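Local coordinates for eukaryotic translation initiation factor 4 gamma 2 (Homo sapiens, PDB 4IUL), which probably takes part in translation initiation as an eIF4G-like factor, its helical MIF4G domain interacting with the RNA helicase eIF4A, at residues Arg125-Tyr130 with Ala146-Lys151; Lys178-Lys183 with Gly193-Cys198; Ile29-Thr34 with Val64-Glu69. All coordinates share one frame; numbering follows the deposited sequence.

Contact 1 (Arg125-Tyr130 with Ala146-Lys151); sequences RNVDVY and AIAKIK
Two consecutive helices of a HEAT-repeat array, 107-127 and 141-163, meet here, with Val-127 at the last turn of the first packed on Ala-148 and Lys-149 of the second. The backbones come close, with CA of Val-127 and CA of Ala-148 5.6 Å apart, and the small methyl of alanine suits so narrow a gap. Ala-148 CB points at the end of helix 107-127 and rests 3.9 Å from the carbonyl O of Asn-126. Val-127 brings its two branches to different partners: CG2 lies 3.7 Å from Ala-148 O and 4.2 Å from Ala-148 CB, while CG1 meets the end of Lys-149. MIF4G domains are solenoids of HEAT-repeat helices packed one on the next, and a beta-branched valine can serve two neighbours at once in the seam. Lys-149 leaves its helix with CG anti to the backbone N (chi1 -156°), and a bend at chi2 (74°) carries the otherwise extended chain across CG1, with NZ of Lys-149 3.9 Å from Val-127 CG1. Were Val-127 cut back to an alanine, the outer chain of Lys-149 (CD and NZ) would probably lose the methyl it crosses and be freer to turn, and a gap would open beside the Ala-148 carbonyl. Asp-128, next in the chain, forms a salt bridge with Lys-184, and the Tyr-130 carbonyl accepts a hydrogen bond from Arg-186.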
loop_
_atom_site.group_PDB
_atom_site.type_symbol
_atom_site.label_atom_id
_atom_site.label_comp_id
_atom_site.label_asym_id
_atom_site.label_seq_id
_atom_site.Cartn_x
_atom_site.Cartn_y
_atom_site.Cartn_z
ATOM N N ARG A 125 12.447 -7.566 -4.674
ATOM C CA ARG A 125 13.641 -8.003 -5.391
ATOM C C ARG A 125 14.756 -6.961 -5.348
ATOM O O ARG A 125 15.940 -7.305 -5.366
ATOM C CB ARG A 125 13.298 -8.327 -6.846
ATOM C CG ARG A 125 12.752 -9.731 -7.056
ATOM C CD ARG A 125 12.777 -10.124 -8.534
ATOM N NE ARG A 125 11.799 -9.377 -9.320
ATOM C CZ ARG A 125 10.494 -9.636 -9.326
ATOM N NH1 ARG A 125 10.016 -10.630 -8.590
ATOM N NH2 ARG A 125 9.669 -8.893 -10.058
ATOM N N ASN A 126 14.373 -5.689 -5.292
ATOM C CA ASN A 126 15.345 -4.605 -5.242
ATOM C C ASN A 126 16.100 -4.565 -3.914
ATOM O O ASN A 126 17.246 -4.116 -3.863
ATOM C CB ASN A 126 14.646 -3.262 -5.485
ATOM C CG ASN A 126 14.201 -3.088 -6.931
ATOM O OD1 ASN A 126 14.131 -4.057 -7.692
ATOM N ND2 ASN A 126 13.890 -1.850 -7.313
ATOM N N VAL A 127 15.455 -5.028 -2.845
ATOM C CA VAL A 127 16.067 -5.046 -1.518
ATOM C C VAL A 127 17.041 -6.210 -1.356
ATOM O O VAL A 127 18.119 -6.050 -0.786
ATOM C CB VAL A 127 14.988 -5.135 -0.404
ATOM C CG1 VAL A 127 15.622 -5.545 0.925
ATOM C CG2 VAL A 127 14.294 -3.791 -0.254
ATOM N N ASP A 128 16.661 -7.379 -1.862
ATOM C CA ASP A 128 17.508 -8.562 -1.758
ATOM C C ASP A 128 18.469 -8.700 -2.944
ATOM O O ASP A 128 18.999 -9.782 -3.202
ATOM C CB ASP A 128 16.636 -9.817 -1.654
ATOM C CG ASP A 128 15.636 -9.739 -0.513
ATOM O OD1 ASP A 128 16.054 -9.452 0.630
ATOM O OD2 ASP A 128 14.433 -9.972 -0.756
ATOM N N VAL A 129 18.696 -7.599 -3.654
ATOM C CA VAL A 129 19.581 -7.594 -4.814
ATOM C C VAL A 129 21.043 -7.807 -4.433
ATOM O O VAL A 129 21.858 -8.216 -5.263
ATOM C CB VAL A 129 19.474 -6.266 -5.592
ATOM C CG1 VAL A 129 20.006 -5.126 -4.746
ATOM C CG2 VAL A 129 20.243 -6.363 -6.902
ATOM N N TYR A 130 21.375 -7.524 -3.179
ATOM C CA TYR A 130 22.745 -7.685 -2.702
ATOM C C TYR A 130 22.836 -8.838 -1.713
ATOM O O TYR A 130 23.928 -9.231 -1.300
ATOM C CB TYR A 130 23.222 -6.391 -2.037
ATOM C CG TYR A 130 23.200 -5.184 -2.952
ATOM C CD1 TYR A 130 23.963 -5.156 -4.124
ATOM C CD2 TYR A 130 22.420 -4.070 -2.647
ATOM C CE1 TYR A 130 23.948 -4.048 -4.968
ATOM C CE2 TYR A 130 22.395 -2.956 -3.486
ATOM C CZ TYR A 130 23.160 -2.951 -4.642
ATOM O OH TYR A 130 23.135 -1.848 -5.469
ATOM N N ALA A 146 19.989 1.182 0.841
ATOM C CA ALA A 146 19.277 2.046 1.776
ATOM C C ALA A 146 18.120 2.787 1.112
ATOM O O ALA A 146 17.125 3.119 1.761
ATOM C CB ALA A 146 20.241 3.039 2.403
ATOM N N ILE A 147 18.252 3.053 -0.182
ATOM C CA ILE A 147 17.199 3.743 -0.908
ATOM C C ILE A 147 16.060 2.774 -1.224
ATOM O O ILE A 147 14.886 3.130 -1.118
ATOM C CB ILE A 147 17.743 4.371 -2.210
ATOM C CG1 ILE A 147 18.594 5.596 -1.870
ATOM C CG2 ILE A 147 16.598 4.762 -3.130
ATOM C CD1 ILE A 147 19.248 6.246 -3.067
ATOM N N ALA A 148 16.409 1.546 -1.601
ATOM C CA ALA A 148 15.407 0.535 -1.926
ATOM C C ALA A 148 14.637 0.139 -0.669
ATOM O O ALA A 148 13.465 -0.236 -0.732
ATOM C CB ALA A 148 16.074 -0.687 -2.533
ATOM N N LYS A 149 15.311 0.225 0.473
ATOM C CA LYS A 149 14.701 -0.110 1.751
ATOM C C LYS A 149 13.633 0.945 2.056
ATOM O O LYS A 149 12.604 0.647 2.663
ATOM C CB LYS A 149 15.766 -0.121 2.848
ATOM C CG LYS A 149 15.428 -0.970 4.061
ATOM C CD LYS A 149 15.562 -2.463 3.763
ATOM C CE LYS A 149 15.312 -3.294 5.020
ATOM N NZ LYS A 149 15.469 -4.759 4.786
ATOM N N ILE A 150 13.878 2.177 1.618
ATOM C CA ILE A 150 12.927 3.261 1.838
ATOM C C ILE A 150 11.736 3.170 0.872
ATOM O O ILE A 150 10.630 3.595 1.202
ATOM C CB ILE A 150 13.603 4.638 1.678
ATOM C CG1 ILE A 150 14.734 4.785 2.697
ATOM C CG2 ILE A 150 12.589 5.744 1.886
ATOM C CD1 ILE A 150 15.517 6.088 2.571
ATOM N N LYS A 151 11.961 2.622 -0.320
ATOM C CA LYS A 151 10.885 2.471 -1.294
ATOM C C LYS A 151 9.907 1.393 -0.833
ATOM O O LYS A 151 8.696 1.538 -0.983
ATOM C CB LYS A 151 11.440 2.089 -2.672
ATOM C CG LYS A 151 12.172 3.216 -3.402
ATOM C CD LYS A 151 11.278 4.440 -3.571
ATOM C CE LYS A 151 11.967 5.536 -4.370
ATOM N NZ LYS A 151 13.242 5.986 -3.752
#

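Contact 2 (Lys178-Lys183 with Gly193-Cys198); sequences KTLLEK and GEDLEC
Apolar contacts pair Leu-180 with Cys-198 and Leu-181 with Leu-196. Leu-180 buries the most surface in this contact: its CD1 lies 4.0 Å from Cys-198 SG, a thiol apolar enough to suit a buried leucine. A chi1 of -175° swings the sulfur away from the backbone N of Cys-198, and both CB and SG border the same leucine methyl. Next to Leu-180 in the chain, Leu-181 turns its CD2 to Leu-196 CD2, 4.3 Å away, a looser touch between two buried leucines.

Contacts with polar groups are of van der Waals kind, and no hydrogen bond crosses between the segments. Leu-180 sets CD1 (3.9 Å) and CD2 (4.0 Å) against Asp-195 O. The Asp-195 carboxylate carbon CG lies 4.2 Å from Leu-180 CD2, while the residue itself remains partly exposed, as befits its charge.

The end of helix 170-181 is thus laid against the first turns of helix 193-210, the two joined by a loop without helix. Leu-153 and Ile-156 of helix 141-163 touch Leu-180, and Tyr-222 of helix 216-227 packs on Leu-181.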
loop_
_atom_site.group_PDB
_atom_site.type_symbol
_atom_site.label_atom_id
_atom_site.label_comp_id
_atom_site.label_asym_id
_atom_site.label_seq_id
_atom_site.Cartn_x
_atom_site.Cartn_y
_atom_site.Cartn_z
ATOM N N LYS A 178 4.681 -10.050 7.406
ATOM C CA LYS A 178 5.710 -11.078 7.492
ATOM C C LYS A 178 7.108 -10.556 7.182
ATOM O O LYS A 178 8.071 -10.931 7.854
ATOM C CB LYS A 178 5.387 -12.241 6.550
ATOM C CG LYS A 178 6.422 -13.353 6.596
ATOM C CD LYS A 178 5.984 -14.593 5.822
ATOM C CE LYS A 178 7.012 -15.713 5.975
ATOM N NZ LYS A 178 6.621 -16.932 5.225
ATOM N N THR A 179 7.225 -9.700 6.171
ATOM C CA THR A 179 8.531 -9.165 5.809
ATOM C C THR A 179 9.048 -8.163 6.840
ATOM O O THR A 179 10.253 -8.055 7.055
ATOM C CB THR A 179 8.506 -8.493 4.416
ATOM O OG1 THR A 179 7.640 -7.357 4.442
ATOM C CG2 THR A 179 8.009 -9.469 3.366
ATOM N N LEU A 180 8.136 -7.439 7.482
ATOM C CA LEU A 180 8.528 -6.454 8.483
ATOM C C LEU A 180 9.019 -7.075 9.790
ATOM O O LEU A 180 9.876 -6.500 10.461
ATOM C CB LEU A 180 7.371 -5.489 8.769
ATOM C CG LEU A 180 6.952 -4.546 7.633
ATOM C CD1 LEU A 180 5.890 -3.574 8.142
ATOM C CD2 LEU A 180 8.169 -3.777 7.121
ATOM N N LEU A 181 8.486 -8.243 10.145
ATOM C CA LEU A 181 8.880 -8.930 11.372
ATOM C C LEU A 181 10.038 -9.907 11.173
ATOM O O LEU A 181 10.660 -10.349 12.144
ATOM C CB LEU A 181 7.692 -9.698 11.958
ATOM C CG LEU A 181 6.626 -8.932 12.739
ATOM C CD1 LEU A 181 5.461 -9.860 13.056
ATOM C CD2 LEU A 181 7.230 -8.376 14.018
ATOM N N GLU A 182 10.321 -10.250 9.920
ATOM C CA GLU A 182 11.397 -11.184 9.614
ATOM C C GLU A 182 12.759 -10.618 9.995
ATOM O O GLU A 182 13.042 -9.440 9.766
ATOM C CB GLU A 182 11.391 -11.540 8.127
ATOM C CG GLU A 182 12.526 -12.463 7.710
ATOM C CD GLU A 182 12.527 -12.752 6.222
ATOM O OE1 GLU A 182 12.694 -11.801 5.425
ATOM O OE2 GLU A 182 12.354 -13.932 5.848
ATOM N N LYS A 183 13.599 -11.474 10.567
ATOM C CA LYS A 183 14.935 -11.080 10.992
ATOM C C LYS A 183 16.024 -11.569 10.042
ATOM O O LYS A 183 16.425 -12.734 10.082
ATOM C CB LYS A 183 15.205 -11.609 12.403
ATOM C CG LYS A 183 16.625 -11.381 12.892
ATOM C CD LYS A 183 16.979 -9.909 12.900
ATOM C CE LYS A 183 18.400 -9.706 13.371
ATOM N NZ LYS A 183 18.754 -8.270 13.385
ATOM N N GLY A 193 14.295 -0.152 13.601
ATOM C CA GLY A 193 13.384 0.839 14.136
ATOM C C GLY A 193 12.256 1.241 13.204
ATOM O O GLY A 193 11.084 1.063 13.535
ATOM N N GLU A 194 12.596 1.783 12.038
ATOM C CA GLU A 194 11.569 2.214 11.098
ATOM C C GLU A 194 10.786 1.048 10.496
ATOM O O GLU A 194 9.679 1.228 9.995
ATOM C CB GLU A 194 12.183 3.090 10.001
ATOM C CG GLU A 194 13.327 2.462 9.247
ATOM C CD GLU A 194 14.094 3.487 8.434
ATOM O OE1 GLU A 194 14.703 4.386 9.055
ATOM O OE2 GLU A 194 14.082 3.400 7.185
ATOM N N ASP A 195 11.357 -0.148 10.553
ATOM C CA ASP A 195 10.665 -1.323 10.043
ATOM C C ASP A 195 9.568 -1.696 11.043
ATOM O O ASP A 195 8.424 -1.966 10.664
ATOM C CB ASP A 195 11.648 -2.480 9.866
ATOM C CG ASP A 195 12.055 -2.680 8.417
ATOM O OD1 ASP A 195 12.085 -1.685 7.657
ATOM O OD2 ASP A 195 12.354 -3.832 8.038
ATOM N N LEU A 196 9.924 -1.690 12.325
ATOM C CA LEU A 196 8.979 -2.015 13.383
ATOM C C LEU A 196 7.951 -0.905 13.572
ATOM O O LEU A 196 6.815 -1.167 13.966
ATOM C CB LEU A 196 9.724 -2.277 14.694
ATOM C CG LEU A 196 10.397 -3.649 14.779
ATOM C CD1 LEU A 196 11.225 -3.765 16.051
ATOM C CD2 LEU A 196 9.322 -4.718 14.751
ATOM N N GLU A 197 8.343 0.333 13.286
ATOM C CA GLU A 197 7.429 1.459 13.435
ATOM C C GLU A 197 6.340 1.377 12.362
ATOM O O GLU A 197 5.187 1.730 12.607
ATOM C CB GLU A 197 8.183 2.787 13.308
ATOM C CG GLU A 197 7.398 3.991 13.812
ATOM C CD GLU A 197 8.073 5.316 13.489
ATOM O OE1 GLU A 197 9.321 5.381 13.539
ATOM O OE2 GLU A 197 7.352 6.296 13.197
ATOM N N CYS A 198 6.721 0.921 11.172
ATOM C CA CYS A 198 5.786 0.774 10.062
ATOM C C CYS A 198 4.774 -0.316 10.431
ATOM O O CYS A 198 3.573 -0.151 10.233
ATOM C CB CYS A 198 6.550 0.385 8.794
ATOM S SG CYS A 198 5.584 0.286 7.260
#

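Contact 3 (Ile29-Thr34 with Val64-Glu69); sequences ILNKLT and VDKALE
A single hydrogen bond joins Lys-66 of helix 53-69 to Asn-31 at the end of helix 13-31, with Lys-66 NZ 3.0 Å from Asn-31 OD1. The ammonium approaches the amide oxygen with a C=O...N angle of 142° and is tilted 16° from the carbonyl plane. The two side chains cross at about a right angle, so the lysine presents its end to the amide instead of running alongside it. Bent at chi2 (65°) but otherwise extended, Lys-66 spans a wide gap: CA of Leu-30 and CA of Lys-66 are 7.1 Å apart. A long, flexible side chain suits such a separation.

Van der Waals contact comes from the lysine's methylenes. Lys-66 CG touches carbon on carbon, 4.3 Å from Leu-30 CB; further out CE, next to the ammonium, passes 3.8 Å from the polar carbonyl Leu-30 O. Leu-30 itself is buried, its side chain also packing on Leu-62, Ile-63 and Leu-80, so the lysine stem probably lies at the edge of the apolar packing between these helices of the HEAT-repeat fold. Tyr-77 of helix 74-87 touches Lys-66 as well.

Lys-66 therefore divides its work, methylene stem toward Leu-30 and charged end at the more exposed Asn-31. The neutral amide leaves the positive charge in place, though the nearby Glu-69 carboxylate, salt-bridged to Arg-27, probably offsets part of it.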
loop_
_atom_site.group_PDB
_atom_site.type_symbol
_atom_site.label_atom_id
_atom_site.label_comp_id
_atom_site.label_asym_id
_atom_site.label_seq_id
_atom_site.Cartn_x
_atom_site.Cartn_y
_atom_site.Cartn_z
ATOM N N ILE A 29 -1.981 16.247 -13.531
ATOM C CA ILE A 29 -2.991 16.287 -12.477
ATOM C C ILE A 29 -2.457 15.695 -11.165
ATOM O O ILE A 29 -2.611 16.286 -10.094
ATOM C CB ILE A 29 -4.250 15.499 -12.909
ATOM C CG1 ILE A 29 -4.925 16.213 -14.080
ATOM C CG2 ILE A 29 -5.216 15.359 -11.739
ATOM C CD1 ILE A 29 -6.141 15.491 -14.624
ATOM N N LEU A 30 -1.836 14.523 -11.249
ATOM C CA LEU A 30 -1.292 13.877 -10.068
ATOM C C LEU A 30 -0.210 14.737 -9.428
ATOM O O LEU A 30 -0.093 14.783 -8.202
ATOM C CB LEU A 30 -0.703 12.510 -10.432
ATOM C CG LEU A 30 -1.676 11.421 -10.885
ATOM C CD1 LEU A 30 -0.889 10.186 -11.313
ATOM C CD2 LEU A 30 -2.629 11.082 -9.751
ATOM N N ASN A 31 0.587 15.411 -10.256
ATOM C CA ASN A 31 1.655 16.253 -9.733
ATOM C C ASN A 31 1.138 17.367 -8.824
ATOM O O ASN A 31 1.666 17.572 -7.730
ATOM C CB ASN A 31 2.486 16.868 -10.867
ATOM C CG ASN A 31 3.504 15.895 -11.447
ATOM O OD1 ASN A 31 3.941 14.957 -10.773
ATOM N ND2 ASN A 31 3.907 16.131 -12.694
ATOM N N LYS A 32 0.108 18.080 -9.261
ATOM C CA LYS A 32 -0.430 19.161 -8.445
ATOM C C LYS A 32 -1.565 18.759 -7.503
ATOM O O LYS A 32 -2.376 19.598 -7.117
ATOM C CB LYS A 32 -0.873 20.331 -9.335
ATOM C CG LYS A 32 -1.736 19.980 -10.539
ATOM C CD LYS A 32 -1.755 21.166 -11.506
ATOM C CE LYS A 32 -2.416 20.851 -12.843
ATOM N NZ LYS A 32 -3.906 20.834 -12.780
ATOM N N LEU A 33 -1.609 17.486 -7.115
ATOM C CA LEU A 33 -2.652 16.993 -6.213
ATOM C C LEU A 33 -2.350 17.345 -4.759
ATOM O O LEU A 33 -1.289 17.006 -4.227
ATOM C CB LEU A 33 -2.804 15.476 -6.342
ATOM C CG LEU A 33 -3.905 14.827 -5.497
ATOM C CD1 LEU A 33 -5.270 15.301 -5.976
ATOM C CD2 LEU A 33 -3.805 13.311 -5.603
ATOM N N THR A 34 -3.297 18.024 -4.119
ATOM C CA THR A 34 -3.142 18.431 -2.728
ATOM C C THR A 34 -4.461 18.289 -1.974
ATOM O O THR A 34 -5.535 18.338 -2.583
ATOM C CB THR A 34 -2.676 19.899 -2.641
ATOM O OG1 THR A 34 -2.536 20.277 -1.268
ATOM C CG2 THR A 34 -3.678 20.813 -3.302
ATOM N N VAL A 64 -0.070 4.656 -8.977
ATOM C CA VAL A 64 0.842 3.886 -8.141
ATOM C C VAL A 64 2.268 4.435 -8.267
ATOM O O VAL A 64 3.037 4.414 -7.302
ATOM C CB VAL A 64 0.797 2.395 -8.512
ATOM C CG1 VAL A 64 1.777 1.615 -7.660
ATOM C CG2 VAL A 64 -0.623 1.855 -8.288
ATOM N N ASP A 65 2.604 4.929 -9.460
ATOM C CA ASP A 65 3.913 5.543 -9.735
ATOM C C ASP A 65 4.121 6.704 -8.744
ATOM O O ASP A 65 5.123 6.763 -8.031
ATOM C CB ASP A 65 3.944 6.121 -11.163
ATOM C CG ASP A 65 4.725 5.256 -12.151
ATOM O OD1 ASP A 65 5.091 4.106 -11.804
ATOM O OD2 ASP A 65 4.963 5.742 -13.290
ATOM N N LYS A 66 3.159 7.622 -8.719
ATOM C CA LYS A 66 3.211 8.797 -7.847
ATOM C C LYS A 66 3.173 8.443 -6.355
ATOM O O LYS A 66 3.879 9.060 -5.558
ATOM C CB LYS A 66 2.054 9.748 -8.176
ATOM C CG LYS A 66 2.122 11.105 -7.485
ATOM C CD LYS A 66 3.335 11.904 -7.947
ATOM C CE LYS A 66 3.343 13.310 -7.361
ATOM N NZ LYS A 66 4.446 14.142 -7.928
ATOM N N ALA A 67 2.365 7.450 -5.984
ATOM C CA ALA A 67 2.259 7.036 -4.586
ATOM C C ALA A 67 3.605 6.613 -4.007
ATOM O O ALA A 67 3.934 6.958 -2.869
ATOM C CB ALA A 67 1.238 5.893 -4.437
ATOM N N LEU A 68 4.389 5.862 -4.774
ATOM C CA LEU A 68 5.691 5.445 -4.277
ATOM C C LEU A 68 6.750 6.548 -4.339
ATOM O O LEU A 68 7.838 6.393 -3.784
ATOM C CB LEU A 68 6.171 4.186 -4.999
ATOM C CG LEU A 68 5.712 2.904 -4.282
ATOM C CD1 LEU A 68 4.194 2.802 -4.319
ATOM C CD2 LEU A 68 6.338 1.692 -4.932
ATOM N N GLU A 69 6.431 7.660 -4.999
ATOM C CA GLU A 69 7.362 8.778 -5.066
ATOM C C GLU A 69 7.096 9.703 -3.871
ATOM O O GLU A 69 8.021 10.295 -3.324
ATOM C CB GLU A 69 7.202 9.558 -6.381
ATOM C CG GLU A 69 7.324 8.685 -7.632
ATOM C CD GLU A 69 7.263 9.468 -8.935
ATOM O OE1 GLU A 69 6.470 10.424 -9.051
ATOM O OE2 GLU A 69 8.008 9.112 -9.864
#

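Along the chain the three contacts follow in series: contact 3 closes first, contact 1 comes next and contact 2 last. Contact 1 is the middle piece. Its centre lies about 14 Å from that of contact 2, and Lys-149 CE comes 4.3 Å from Asp-195 OD2; Lys-151 CD packs 4.0 Å from Leu-68 O of contact 3, whose centre is about 21 Å away. Contacts 2 and 3 do not touch, their nearest atoms being about 12 Å apart, and they lie on opposite sides of the chain's centre. A bound sulfate ion, probably from the crystallisation liquor, lies about 4 Å from the Asn-31 side chain, on the contact 3 side.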